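Local structure of endoglucanase (Uncultured bacterium, 3X17) at residues 218-221 against 222-225; 362-365 against 366-370; 401-404 against 405-409; 478-481 against 482-485; 513-517 against 518-522. The protein hydrolyses internal beta-1,4-glucosidic bonds of cellulose as an endoglucanase of glycoside hydrolase family 9, with an N-terminal Ig-like domain ahead of its catalytic barrel. One frame throughout, in Å; residues are numbered along the deposited sequence.

Interaction 1 (218-221 against 222-225); sequences GVPD and ILDE. With CA (calcium ion), chain D.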
loop_
_atom_site.group_PDB
_atom_site.type_symbol
_atom_site.label_atom_id
_atom_site.label_comp_id
_atom_site.label_asym_id
_atom_site.label_seq_id
_atom_site.Cartn_x
_atom_site.Cartn_y
_atom_site.Cartn_z
ATOM N N GLY A 218 25.004 -6.108 -4.824
ATOM C CA GLY A 218 25.191 -6.724 -3.512
ATOM C C GLY A 218 24.186 -6.294 -2.446
ATOM O O GLY A 218 24.304 -6.692 -1.284
ATOM N N VAL A 219 23.203 -5.482 -2.839
ATOM C CA VAL A 219 22.185 -4.970 -1.911
ATOM C C VAL A 219 20.784 -5.448 -2.382
ATOM O O VAL A 219 20.453 -5.361 -3.565
ATOM C CB VAL A 219 22.251 -3.416 -1.849
ATOM C CG1 VAL A 219 21.230 -2.840 -0.874
ATOM C CG2 VAL A 219 23.697 -2.919 -1.503
ATOM N N PRO A 220 19.943 -5.926 -1.453
ATOM C CA PRO A 220 18.600 -6.314 -1.889
ATOM C C PRO A 220 17.940 -5.202 -2.688
ATOM O O PRO A 220 18.005 -4.044 -2.282
ATOM C CB PRO A 220 17.861 -6.531 -0.565
ATOM C CG PRO A 220 18.991 -6.967 0.381
ATOM C CD PRO A 220 20.083 -5.998 0.007
ATOM N N ASP A 221 17.362 -5.547 -3.832
ATOM C CA ASP A 221 16.832 -4.572 -4.774
ATOM C C ASP A 221 15.759 -3.704 -4.126
ATOM O O ASP A 221 15.630 -2.541 -4.461
ATOM C CB ASP A 221 16.249 -5.279 -6.008
ATOM C CG ASP A 221 17.321 -5.715 -6.977
ATOM O OD1 ASP A 221 18.504 -5.525 -6.648
ATOM O OD2 ASP A 221 16.991 -6.288 -8.031
ATOM N N ILE A 222 14.947 -4.285 -3.248
ATOM C CA ILE A 222 13.897 -3.512 -2.572
ATOM C C ILE A 222 14.541 -2.344 -1.827
ATOM O O ILE A 222 14.002 -1.244 -1.821
ATOM C CB ILE A 222 13.045 -4.365 -1.576
ATOM C CG1 ILE A 222 11.838 -3.548 -1.035
ATOM C CG2 ILE A 222 13.891 -4.797 -0.400
ATOM C CD1 ILE A 222 10.848 -3.108 -2.105
ATOM N N LEU A 223 15.763 -2.543 -1.324
ATOM C CA LEU A 223 16.503 -1.463 -0.647
ATOM C C LEU A 223 17.099 -0.445 -1.618
ATOM O O LEU A 223 17.061 0.745 -1.361
ATOM C CB LEU A 223 17.601 -2.017 0.277
ATOM C CG LEU A 223 17.091 -2.919 1.412
ATOM C CD1 LEU A 223 18.220 -3.290 2.353
ATOM C CD2 LEU A 223 15.937 -2.258 2.152
ATOM N N ASP A 224 17.546 -0.894 -2.781
ATOM C CA ASP A 224 17.873 0.045 -3.846
ATOM C C ASP A 224 16.666 0.897 -4.213
ATOM O O ASP A 224 16.802 2.098 -4.418
ATOM C CB ASP A 224 18.408 -0.669 -5.077
ATOM C CG ASP A 224 19.746 -1.333 -4.816
ATOM O OD1 ASP A 224 20.648 -0.687 -4.221
ATOM O OD2 ASP A 224 19.837 -2.542 -5.090
ATOM N N GLU A 225 15.481 0.291 -4.295
ATOM C CA GLU A 225 14.319 1.094 -4.673
ATOM C C GLU A 225 14.039 2.133 -3.588
ATOM O O GLU A 225 13.845 3.312 -3.888
ATOM C CB GLU A 225 13.073 0.249 -4.906
ATOM C CG GLU A 225 11.942 1.066 -5.582
ATOM C CD GLU A 225 12.334 1.501 -7.001
ATOM O OE1 GLU A 225 12.914 0.659 -7.731
ATOM O OE2 GLU A 225 12.133 2.687 -7.347
HETATM CA CA CA D . 20.758 -4.709 -5.768
#

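Interaction 2 (362-365 against 366-370); sequences RMAR and TGLPA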
loop_
_atom_site.group_PDB
_atom_site.type_symbol
_atom_site.label_atom_id
_atom_site.label_comp_id
_atom_site.label_asym_id
_atom_site.label_seq_id
_atom_site.Cartn_x
_atom_site.Cartn_y
_atom_site.Cartn_z
ATOM N N ARG A 362 7.227 12.174 27.490
ATOM C CA ARG A 362 6.408 13.385 27.602
ATOM C C ARG A 362 5.040 13.191 26.946
ATOM O O ARG A 362 3.988 13.467 27.566
ATOM C CB ARG A 362 7.143 14.581 26.985
ATOM C CG ARG A 362 6.470 15.940 27.192
ATOM C CD ARG A 362 7.233 17.092 26.464
ATOM N NE ARG A 362 8.612 16.730 26.121
ATOM C CZ ARG A 362 9.240 17.084 24.992
ATOM N NH1 ARG A 362 8.624 17.840 24.082
ATOM N NH2 ARG A 362 10.493 16.684 24.771
ATOM N N MET A 363 5.045 12.684 25.712
ATOM C CA MET A 363 3.781 12.382 25.034
ATOM C C MET A 363 2.983 11.339 25.772
ATOM O O MET A 363 1.765 11.409 25.789
ATOM C CB MET A 363 3.967 11.933 23.582
ATOM C CG MET A 363 2.784 12.344 22.707
ATOM S SD MET A 363 2.807 11.688 21.020
ATOM C CE MET A 363 3.639 13.027 20.148
ATOM N N ALA A 364 3.664 10.331 26.310
ATOM C CA ALA A 364 2.972 9.247 27.018
ATOM C C ALA A 364 2.171 9.776 28.230
ATOM O O ALA A 364 1.079 9.271 28.527
ATOM C CB ALA A 364 3.950 8.164 27.451
ATOM N N ARG A 365 2.654 10.866 28.830
ATOM C CA ARG A 365 1.913 11.551 29.890
ATOM C C ARG A 365 0.595 12.217 29.458
ATOM O O ARG A 365 -0.367 12.248 30.229
ATOM C CB ARG A 365 2.813 12.556 30.617
ATOM C CG ARG A 365 3.287 12.090 31.991
ATOM C CD ARG A 365 4.351 13.022 32.554
ATOM N NE ARG A 365 5.708 12.478 32.418
ATOM C CZ ARG A 365 6.711 13.088 31.780
ATOM N NH1 ARG A 365 6.527 14.284 31.228
ATOM N NH2 ARG A 365 7.903 12.504 31.695
ATOM N N THR A 366 0.538 12.764 28.250
ATOM C CA THR A 366 -0.649 13.523 27.843
ATOM C C THR A 366 -1.551 12.772 26.872
ATOM O O THR A 366 -2.752 13.068 26.758
ATOM C CB THR A 366 -0.288 14.910 27.276
ATOM O OG1 THR A 366 0.858 14.801 26.422
ATOM C CG2 THR A 366 0.028 15.891 28.415
ATOM N N GLY A 367 -0.993 11.755 26.217
ATOM C CA GLY A 367 -1.777 10.917 25.314
ATOM C C GLY A 367 -0.946 10.522 24.108
ATOM O O GLY A 367 -0.342 11.370 23.467
ATOM N N LEU A 368 -0.792 9.219 23.900
ATOM C CA LEU A 368 -0.066 8.724 22.738
ATOM C C LEU A 368 -0.942 8.919 21.509
ATOM O O LEU A 368 -2.157 9.023 21.629
ATOM C CB LEU A 368 0.236 7.242 22.909
ATOM C CG LEU A 368 1.196 6.866 24.032
ATOM C CD1 LEU A 368 1.125 5.350 24.301
ATOM C CD2 LEU A 368 2.609 7.316 23.719
ATOM N N PRO A 369 -0.328 8.958 20.319
ATOM C CA PRO A 369 -1.087 9.066 19.068
ATOM C C PRO A 369 -2.118 7.946 19.015
ATOM O O PRO A 369 -1.855 6.868 19.546
ATOM C CB PRO A 369 -0.013 8.804 17.998
ATOM C CG PRO A 369 1.271 9.196 18.630
ATOM C CD PRO A 369 1.134 8.880 20.089
ATOM N N ALA A 370 -3.277 8.178 18.402
ATOM C CA ALA A 370 -4.228 7.085 18.157
ATOM C C ALA A 370 -3.556 5.956 17.363
ATOM O O ALA A 370 -2.654 6.210 16.542
ATOM C CB ALA A 370 -5.489 7.594 17.416
#

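Interaction 3 (401-404 against 405-409); sequences RLVQ and RILEG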
loop_
_atom_site.group_PDB
_atom_site.type_symbol
_atom_site.label_atom_id
_atom_site.label_comp_id
_atom_site.label_asym_id
_atom_site.label_seq_id
_atom_site.Cartn_x
_atom_site.Cartn_y
_atom_site.Cartn_z
ATOM N N ARG A 401 1.869 -0.412 27.390
ATOM C CA ARG A 401 0.777 0.324 26.738
ATOM C C ARG A 401 0.778 0.149 25.215
ATOM O O ARG A 401 -0.255 -0.140 24.609
ATOM C CB ARG A 401 0.793 1.811 27.131
ATOM C CG ARG A 401 0.253 2.023 28.540
ATOM C CD ARG A 401 0.683 3.361 29.086
ATOM N NE ARG A 401 0.055 4.453 28.349
ATOM C CZ ARG A 401 0.399 5.724 28.476
ATOM N NH1 ARG A 401 1.353 6.064 29.343
ATOM N NH2 ARG A 401 -0.199 6.651 27.733
ATOM N N LEU A 402 1.963 0.203 24.622
ATOM C CA LEU A 402 2.104 0.037 23.184
ATOM C C LEU A 402 1.637 -1.341 22.743
ATOM O O LEU A 402 0.881 -1.467 21.770
ATOM C CB LEU A 402 3.559 0.280 22.767
ATOM C CG LEU A 402 4.087 1.685 23.099
ATOM C CD1 LEU A 402 5.532 1.874 22.674
ATOM C CD2 LEU A 402 3.184 2.782 22.544
ATOM N N VAL A 403 1.996 -2.361 23.525
ATOM C CA VAL A 403 1.653 -3.738 23.181
ATOM C C VAL A 403 0.140 -3.893 23.168
ATOM O O VAL A 403 -0.438 -4.393 22.196
ATOM C CB VAL A 403 2.321 -4.789 24.142
ATOM C CG1 VAL A 403 1.652 -6.140 23.998
ATOM C CG2 VAL A 403 3.818 -4.952 23.824
ATOM N N GLN A 404 -0.491 -3.498 24.273
ATOM C CA GLN A 404 -1.948 -3.556 24.411
ATOM C C GLN A 404 -2.699 -2.860 23.245
ATOM O O GLN A 404 -3.697 -3.382 22.739
ATOM C CB GLN A 404 -2.349 -2.934 25.760
ATOM C CG GLN A 404 -3.822 -2.538 25.849
ATOM C CD GLN A 404 -4.048 -1.033 25.982
ATOM O OE1 GLN A 404 -5.194 -0.565 25.916
ATOM N NE2 GLN A 404 -2.964 -0.268 26.180
ATOM N N ARG A 405 -2.240 -1.674 22.838
ATOM C CA ARG A 405 -2.823 -1.010 21.678
ATOM C C ARG A 405 -2.634 -1.790 20.380
ATOM O O ARG A 405 -3.568 -1.914 19.582
ATOM C CB ARG A 405 -2.327 0.429 21.565
ATOM C CG ARG A 405 -2.545 1.205 22.846
ATOM C CD ARG A 405 -3.101 2.579 22.602
ATOM N NE ARG A 405 -4.187 2.896 23.524
ATOM C CZ ARG A 405 -4.039 3.391 24.756
ATOM N NH1 ARG A 405 -2.826 3.604 25.282
ATOM N NH2 ARG A 405 -5.124 3.663 25.479
ATOM N N ILE A 406 -1.478 -2.427 20.223
ATOM C CA ILE A 406 -1.239 -3.232 19.029
ATOM C C ILE A 406 -2.219 -4.409 18.950
ATOM O O ILE A 406 -2.804 -4.678 17.887
ATOM C CB ILE A 406 0.219 -3.721 18.962
ATOM C CG1 ILE A 406 1.153 -2.537 18.716
ATOM C CG2 ILE A 406 0.392 -4.769 17.856
ATOM C CD1 ILE A 406 2.645 -2.869 18.802
ATOM N N LEU A 407 -2.450 -5.072 20.087
ATOM C CA LEU A 407 -3.333 -6.242 20.100
ATOM C C LEU A 407 -4.805 -5.861 19.979
ATOM O O LEU A 407 -5.591 -6.550 19.307
ATOM C CB LEU A 407 -3.087 -7.119 21.336
ATOM C CG LEU A 407 -1.632 -7.611 21.517
ATOM C CD1 LEU A 407 -1.494 -8.245 22.912
ATOM C CD2 LEU A 407 -1.221 -8.633 20.433
ATOM N N GLU A 408 -5.164 -4.746 20.603
ATOM C CA GLU A 408 -6.505 -4.184 20.460
ATOM C C GLU A 408 -6.805 -3.759 18.994
ATOM O O GLU A 408 -7.869 -4.070 18.460
ATOM C CB GLU A 408 -6.723 -3.029 21.473
ATOM C CG GLU A 408 -8.073 -2.333 21.385
ATOM C CD GLU A 408 -9.277 -3.289 21.532
ATOM O OE1 GLU A 408 -9.116 -4.378 22.139
ATOM O OE2 GLU A 408 -10.383 -2.949 21.036
ATOM N N GLY A 409 -5.833 -3.139 18.323
ATOM C CA GLY A 409 -6.003 -2.733 16.922
ATOM C C GLY A 409 -6.312 -3.911 16.006
ATOM O O GLY A 409 -7.306 -3.921 15.261
#

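Interaction 4 (478-481 against 482-485); sequences SYVT and GLGS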
loop_
_atom_site.group_PDB
_atom_site.type_symbol
_atom_site.label_atom_id
_atom_site.label_comp_id
_atom_site.label_asym_id
_atom_site.label_seq_id
_atom_site.Cartn_x
_atom_site.Cartn_y
_atom_site.Cartn_z
ATOM N N SER A 478 -9.746 -7.992 -10.235
ATOM C CA SER A 478 -8.387 -7.845 -9.681
ATOM C C SER A 478 -8.065 -6.362 -9.695
ATOM O O SER A 478 -8.253 -5.709 -10.728
ATOM C CB SER A 478 -7.369 -8.558 -10.560
ATOM O OG SER A 478 -6.045 -8.092 -10.277
ATOM N N TYR A 479 -7.668 -5.812 -8.552
ATOM C CA TYR A 479 -7.411 -4.380 -8.491
ATOM C C TYR A 479 -5.947 -4.066 -8.746
ATOM O O TYR A 479 -5.523 -2.934 -8.570
ATOM C CB TYR A 479 -7.863 -3.805 -7.143
ATOM C CG TYR A 479 -9.395 -3.786 -6.975
ATOM C CD1 TYR A 479 -10.206 -2.957 -7.769
ATOM C CD2 TYR A 479 -10.025 -4.651 -6.080
ATOM C CE1 TYR A 479 -11.616 -2.934 -7.612
ATOM C CE2 TYR A 479 -11.434 -4.638 -5.909
ATOM C CZ TYR A 479 -12.215 -3.787 -6.692
ATOM O OH TYR A 479 -13.584 -3.793 -6.523
ATOM N N VAL A 480 -5.164 -5.076 -9.138
ATOM C CA VAL A 480 -3.751 -4.856 -9.399
ATOM C C VAL A 480 -3.461 -5.029 -10.878
ATOM O O VAL A 480 -3.745 -6.081 -11.458
ATOM C CB VAL A 480 -2.830 -5.802 -8.598
ATOM C CG1 VAL A 480 -1.365 -5.439 -8.880
ATOM C CG2 VAL A 480 -3.102 -5.699 -7.117
ATOM N N THR A 481 -2.873 -4.012 -11.488
ATOM C CA THR A 481 -2.676 -4.046 -12.941
ATOM C C THR A 481 -1.785 -5.197 -13.331
ATOM O O THR A 481 -0.793 -5.484 -12.636
ATOM C CB THR A 481 -2.054 -2.747 -13.461
ATOM O OG1 THR A 481 -0.803 -2.515 -12.809
ATOM C CG2 THR A 481 -2.973 -1.585 -13.162
ATOM N N GLY A 482 -2.113 -5.846 -14.449
ATOM C CA GLY A 482 -1.261 -6.931 -14.977
ATOM C C GLY A 482 -1.318 -8.238 -14.181
ATOM O O GLY A 482 -0.585 -9.180 -14.490
ATOM N N LEU A 483 -2.187 -8.305 -13.170
ATOM C CA LEU A 483 -2.365 -9.516 -12.376
ATOM C C LEU A 483 -3.771 -10.084 -12.477
ATOM O O LEU A 483 -4.758 -9.344 -12.458
ATOM C CB LEU A 483 -2.006 -9.268 -10.902
ATOM C CG LEU A 483 -0.565 -8.822 -10.593
ATOM C CD1 LEU A 483 -0.314 -8.732 -9.100
ATOM C CD2 LEU A 483 0.484 -9.715 -11.292
ATOM N N GLY A 484 -3.863 -11.409 -12.480
ATOM C CA GLY A 484 -5.154 -12.102 -12.505
ATOM C C GLY A 484 -5.798 -11.999 -13.872
ATOM O O GLY A 484 -5.138 -11.648 -14.855
ATOM N N SER A 485 -7.083 -12.324 -13.955
ATOM C CA SER A 485 -7.715 -12.412 -15.271
ATOM C C SER A 485 -8.606 -11.237 -15.570
ATOM O O SER A 485 -8.961 -11.042 -16.717
ATOM C CB SER A 485 -8.472 -13.733 -15.456
ATOM O OG SER A 485 -9.557 -13.821 -14.546
#

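Interaction 5 (513-517 against 518-522); sequences DHPQT and KAIRP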
loop_
_atom_site.group_PDB
_atom_site.type_symbol
_atom_site.label_atom_id
_atom_site.label_comp_id
_atom_site.label_asym_id
_atom_site.label_seq_id
_atom_site.Cartn_x
_atom_site.Cartn_y
_atom_site.Cartn_z
ATOM N N ASP A 513 -17.398 5.088 -1.550
ATOM C CA ASP A 513 -18.770 5.517 -1.350
ATOM C C ASP A 513 -18.973 6.976 -1.764
ATOM O O ASP A 513 -20.113 7.423 -1.909
ATOM C CB ASP A 513 -19.170 5.351 0.130
ATOM C CG ASP A 513 -19.583 3.913 0.479
ATOM O OD1 ASP A 513 -20.366 3.304 -0.289
ATOM O OD2 ASP A 513 -19.099 3.393 1.511
ATOM N N HIS A 514 -17.890 7.740 -1.868
ATOM C CA HIS A 514 -18.008 9.192 -2.009
ATOM C C HIS A 514 -17.387 9.677 -3.301
ATOM O O HIS A 514 -16.261 10.165 -3.302
ATOM C CB HIS A 514 -17.391 9.927 -0.807
ATOM C CG HIS A 514 -17.959 9.502 0.514
ATOM N ND1 HIS A 514 -17.302 8.628 1.355
ATOM C CD2 HIS A 514 -19.185 9.692 1.059
ATOM C CE1 HIS A 514 -18.073 8.349 2.392
ATOM N NE2 HIS A 514 -19.231 8.962 2.226
ATOM N N PRO A 515 -18.131 9.565 -4.407
ATOM C CA PRO A 515 -17.645 9.873 -5.752
ATOM C C PRO A 515 -17.270 11.337 -5.983
ATOM O O PRO A 515 -17.842 12.220 -5.363
ATOM C CB PRO A 515 -18.838 9.518 -6.653
ATOM C CG PRO A 515 -20.045 9.565 -5.756
ATOM C CD PRO A 515 -19.546 9.160 -4.399
ATOM N N GLN A 516 -16.429 11.559 -6.992
ATOM C CA GLN A 516 -15.945 12.874 -7.389
ATOM C C GLN A 516 -16.164 13.043 -8.880
ATOM O O GLN A 516 -16.000 14.130 -9.407
ATOM C CB GLN A 516 -14.438 12.992 -7.152
ATOM C CG GLN A 516 -14.033 12.755 -5.733
ATOM C CD GLN A 516 -13.188 13.879 -5.176
ATOM O OE1 GLN A 516 -13.033 13.990 -3.960
ATOM N NE2 GLN A 516 -12.602 14.693 -6.057
ATOM N N THR A 517 -16.366 11.935 -9.572
ATOM C CA THR A 517 -16.435 11.969 -11.009
ATOM C C THR A 517 -17.744 11.341 -11.472
ATOM O O THR A 517 -18.621 11.032 -10.662
ATOM C CB THR A 517 -15.238 11.232 -11.659
ATOM O OG1 THR A 517 -15.343 9.827 -11.397
ATOM C CG2 THR A 517 -13.929 11.725 -11.079
ATOM N N LYS A 518 -17.865 11.169 -12.781
ATOM C CA LYS A 518 -19.150 10.916 -13.404
ATOM C C LYS A 518 -19.529 9.436 -13.311
ATOM O O LYS A 518 -20.709 9.097 -13.185
ATOM C CB LYS A 518 -19.124 11.373 -14.871
ATOM C CG LYS A 518 -20.512 11.455 -15.515
ATOM C CD LYS A 518 -20.623 12.628 -16.515
ATOM C CE LYS A 518 -21.406 12.223 -17.785
ATOM N NZ LYS A 518 -20.707 11.192 -18.619
ATOM N N ALA A 519 -18.525 8.565 -13.333
ATOM C CA ALA A 519 -18.742 7.177 -13.741
ATOM C C ALA A 519 -19.087 6.207 -12.609
ATOM O O ALA A 519 -19.288 5.020 -12.854
ATOM C CB ALA A 519 -17.559 6.659 -14.555
ATOM N N ILE A 520 -19.181 6.709 -11.385
ATOM C CA ILE A 520 -19.712 5.924 -10.278
ATOM C C ILE A 520 -20.671 6.750 -9.447
ATOM O O ILE A 520 -20.422 7.931 -9.164
ATOM C CB ILE A 520 -18.600 5.443 -9.323
ATOM C CG1 ILE A 520 -17.745 6.622 -8.875
ATOM C CG2 ILE A 520 -17.728 4.376 -9.976
ATOM C CD1 ILE A 520 -17.974 7.000 -7.423
ATOM N N ARG A 521 -21.715 6.103 -8.954
ATOM C CA ARG A 521 -22.592 6.763 -8.003
ATOM C C ARG A 521 -22.321 6.469 -6.518
ATOM O O ARG A 521 -21.520 5.594 -6.195
ATOM C CB ARG A 521 -24.056 6.583 -8.388
ATOM C CG ARG A 521 -24.552 5.193 -8.447
ATOM C CD ARG A 521 -26.073 5.293 -8.460
ATOM N NE ARG A 521 -26.689 3.996 -8.628
ATOM C CZ ARG A 521 -27.812 3.613 -8.038
ATOM N NH1 ARG A 521 -28.429 4.422 -7.193
ATOM N NH2 ARG A 521 -28.309 2.414 -8.302
ATOM N N PRO A 522 -22.904 7.284 -5.618
ATOM C CA PRO A 522 -22.560 7.243 -4.192
ATOM C C PRO A 522 -23.148 6.045 -3.456
ATOM O O PRO A 522 -24.170 5.490 -3.880
ATOM C CB PRO A 522 -23.165 8.550 -3.641
ATOM C CG PRO A 522 -24.343 8.829 -4.576
ATOM C CD PRO A 522 -23.835 8.390 -5.938
HETATM O O HOH W 1 -21.513 10.385 -9.613
#

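Interaction 1 (218-221 against 222-225)
Val219, Asp221 and Asp224 meet round one calcium ion, and Asp224 is the side chain that reaches back to it from the first turn of helix 221-235. Asp224 CB stands 3.4 Å from Asp221 O. CG is set anti to the carbonyl carbon (chi1 -66°), which sends the carboxylate back toward the start of the helix. There the two oxygens part ways: OD1 lies 4.0 Å from Val219 CG1 and is also hydrogen-bonded to a residue flanking these segments, while OD2 binds the calcium ion at 2.5 Å. Val219 O at 2.3 Å and Asp221 OD1 at 2.6 Å are further ligands of the same ion. The carboxylate planes of Asp221 and Asp224 are 50° apart; each gives one oxygen to the ion. Asp221 also has a polar partner in Leu210.

Backbone bonds of the first helical turn lie beside the site. Pro220, at the N-cap, offers a carbonyl oxygen gripped by two N-H groups: Asp224 N lies in the carbonyl plane at 3.2 Å, and Leu223 N stands above that plane at 2.9 Å. Val219 CG1 packs on Leu223 CB at 3.9 Å, while the Pro220 ring lies alongside Leu223, pointing the same way. Tyr198 of helix 184-200 touches Pro220, Ile222 and Leu223.

With Asp207 OD1, Glu214 O and Asn217 OD1 from the preceding loop, the protein supplies six ligands: a calcium site built from a loop and the N-terminal turn of the helix it leads into.

Interaction 2 (362-365 against 366-370)
A glycine-terminated helix end defines this contact: where helix 354-366 gives way to the following loop, Met363 O takes N-H groups from both Thr366 and Gly367. The Gly367 bond, 2.8 Å from N to Met363 O, lies nearly along the C=O axis. Thr366 N, 3.1 Å from the same Met363 O, comes instead from well above the carbonyl plane, 63° out of it. Gly367 then leaves helical geometry with phi 143°, a value that calls for glycine because a CB would be jammed against the preceding carbonyl.

Beyond Gly367 the chain turns away from the helix direction, and Met363 and Ala364 meet its next residues. Met363 SD is 3.4 Å from Pro369 CD, and the two side chains cross at about a right angle. A bend at the last methionine torsion (chi3 -93°) keeps CE well clear, so sulfur does the touching. Separately, Leu368 CD2 settles 3.8 Å from Ala364 CA. Phe341 of helix 337-351 touches Met363, Leu368 and Pro369 alike.

The polar work is therefore done by one doubly gripped carbonyl, and the side-chain contacts are mainly apolar; Gly367 permits the backbone angles at which the chain leaves the helix.

Interaction 3 (401-404 against 405-409)
Arg405 lies beside Gln404 and against the carbonyl of Arg401, one turn earlier in helix 396-418. Its CG is 3.2 Å from Arg401 O, and its guanidinium carries Gln404 NE2 over one face, 3.9 Å above the plane and shifted toward the rim. The amide and guanidinium planes are 63° apart, which rules out a flat stack. Bends at chi2 and chi3 bring the arginine chain round to this position.

Arg401 O is the anchor of the group. Arg405 N donates to it at 3.1 Å, nearly straight at 168°, and Gln404 NE2 adds a weak bond at 3.1 Å with an angle of only 122°. An alanine in place of Arg405 is likely to leave the Gln404 amide without the flat group beside it and freer to swing off that weak bond. The two arginines bring like charges near each other, Arg401 NE being 4.3 Å from Arg405 NH1 at the edge of its guanidinium. Arg401 NH2 is hydrogen-bonded to Ala364 O, outside this helix.

Further out, Val403 CG1 meets Leu407 CD1 at 3.9 Å, the two side chains running alongside and pointing the same way. This apolar side faces neighbouring helices: Leu402 and Val403 touch helix 381-390, Ile406 and Leu407 helix 435-452. Each carbonyl from Arg401 to Gln404 accepts the N-H four residues on, the mark of a regular alpha-helix, here packed among the helices of the (alpha/alpha)6 barrel.

Interaction 4 (478-481 against 482-485)
The flat groups joining Ser478 to Leu483 and Val480 to Leu483 are peptide carbonyls, and both are approached from above the carbonyl plane. Ser478 OG donates to Leu483 O at 2.8 Å, 49° out of that plane. Leu483 N reaches Val480 O at 3.2 Å, also above the plane but by 35°. This second bond closes a type II beta turn from Val480 to Leu483. Gly482 holds its third position with positive phi, where a CB would clash with Thr481 O.

Ser478 precedes the turn and bonds to both its limbs. With OG anti to the backbone N (chi1 162°), the hydroxyl bridges two parts of the loop: besides donating a hydrogen bond to Leu483 O, it accepts a weak bond from Val480 N at 3.3 Å. An alanine at Ser478 would probably leave Leu483 O and Val480 N without this shared partner and the Leu483 limb less firmly tied to the turn.

Contacts beyond the loop reach both parts of the protein. Thr481 OG1 bonds to Val503 O and Leu506 N of the catalytic region, whereas Ser485 N bonds to Gln22 OE1, a residue in the range of the N-terminal Ig-like domain. The ring of Tyr479 packs edge-to-face with that of Tyr529.

The remaining pair is apolar: Val480 and Leu483 lie side by side and point the same way; their closest carbons, Val480 CG1 and Leu483 CD1, are 3.5 Å apart, tighter than usual van der Waals contact.

Interaction 5 (513-517 against 518-522)
Apolar packing joins Pro515 to Pro522 across a loop whose two limbs, 513-517 and 518-522, run in nearly reverse directions, 166° apart end to end. Pro515 CD lies 3.7 Å from Pro522 CB, with the two rings crossing at a slant. Pro515 CG also comes within 3.7 Å of Pro522 N. Ile520 points its end toward the Pro515 ring as well, but the modelled approach there is too close to be trusted in detail.

Polar contacts are of two sorts. A C-H...O contact runs from Pro522 CA to Asp513 O at 3.4 Å, with an angle of 123° at the hydrogen. Nearer the bend, a water donates to Thr517 O at 3.1 Å and to Ile520 O at 2.7 Å, spanning the limbs.

Two side-chain polar groups are held by later residues of the same long loop: Thr517 OG1 bonds to Glu537 OE1, and Asp513 OD1 to Gly525 N.

Prolines lack an N-H, so neither ring residue can donate a backbone bond to the facing limb. Between 513-517 and 518-522 the contact rests on ring packing, one C-H...O contact and a bridging water; direct backbone pairing comes just beyond, where Asp513 bonds with His523.

From the N terminus the five contacts follow in series, with none nested in or crossing another. Interaction 1 turns the loop after helix 184-200 into helix 221-235. Interaction 2 ends helix 354-366, and interaction 3 lies within helix 396-418; these two touch, with Leu368 CD1 packed 3.7 Å from Leu402 CD2, tying one helix end to a neighbouring helix of the barrel. Interaction 4 closes a beta turn and interaction 5 brings two limbs of a long loop together, their centres about 22 Å apart and nearest atoms about 10 Å apart. Interaction 4 lies across the chain's centre from interactions 2 and 3, and interaction 5 across it from interaction 1.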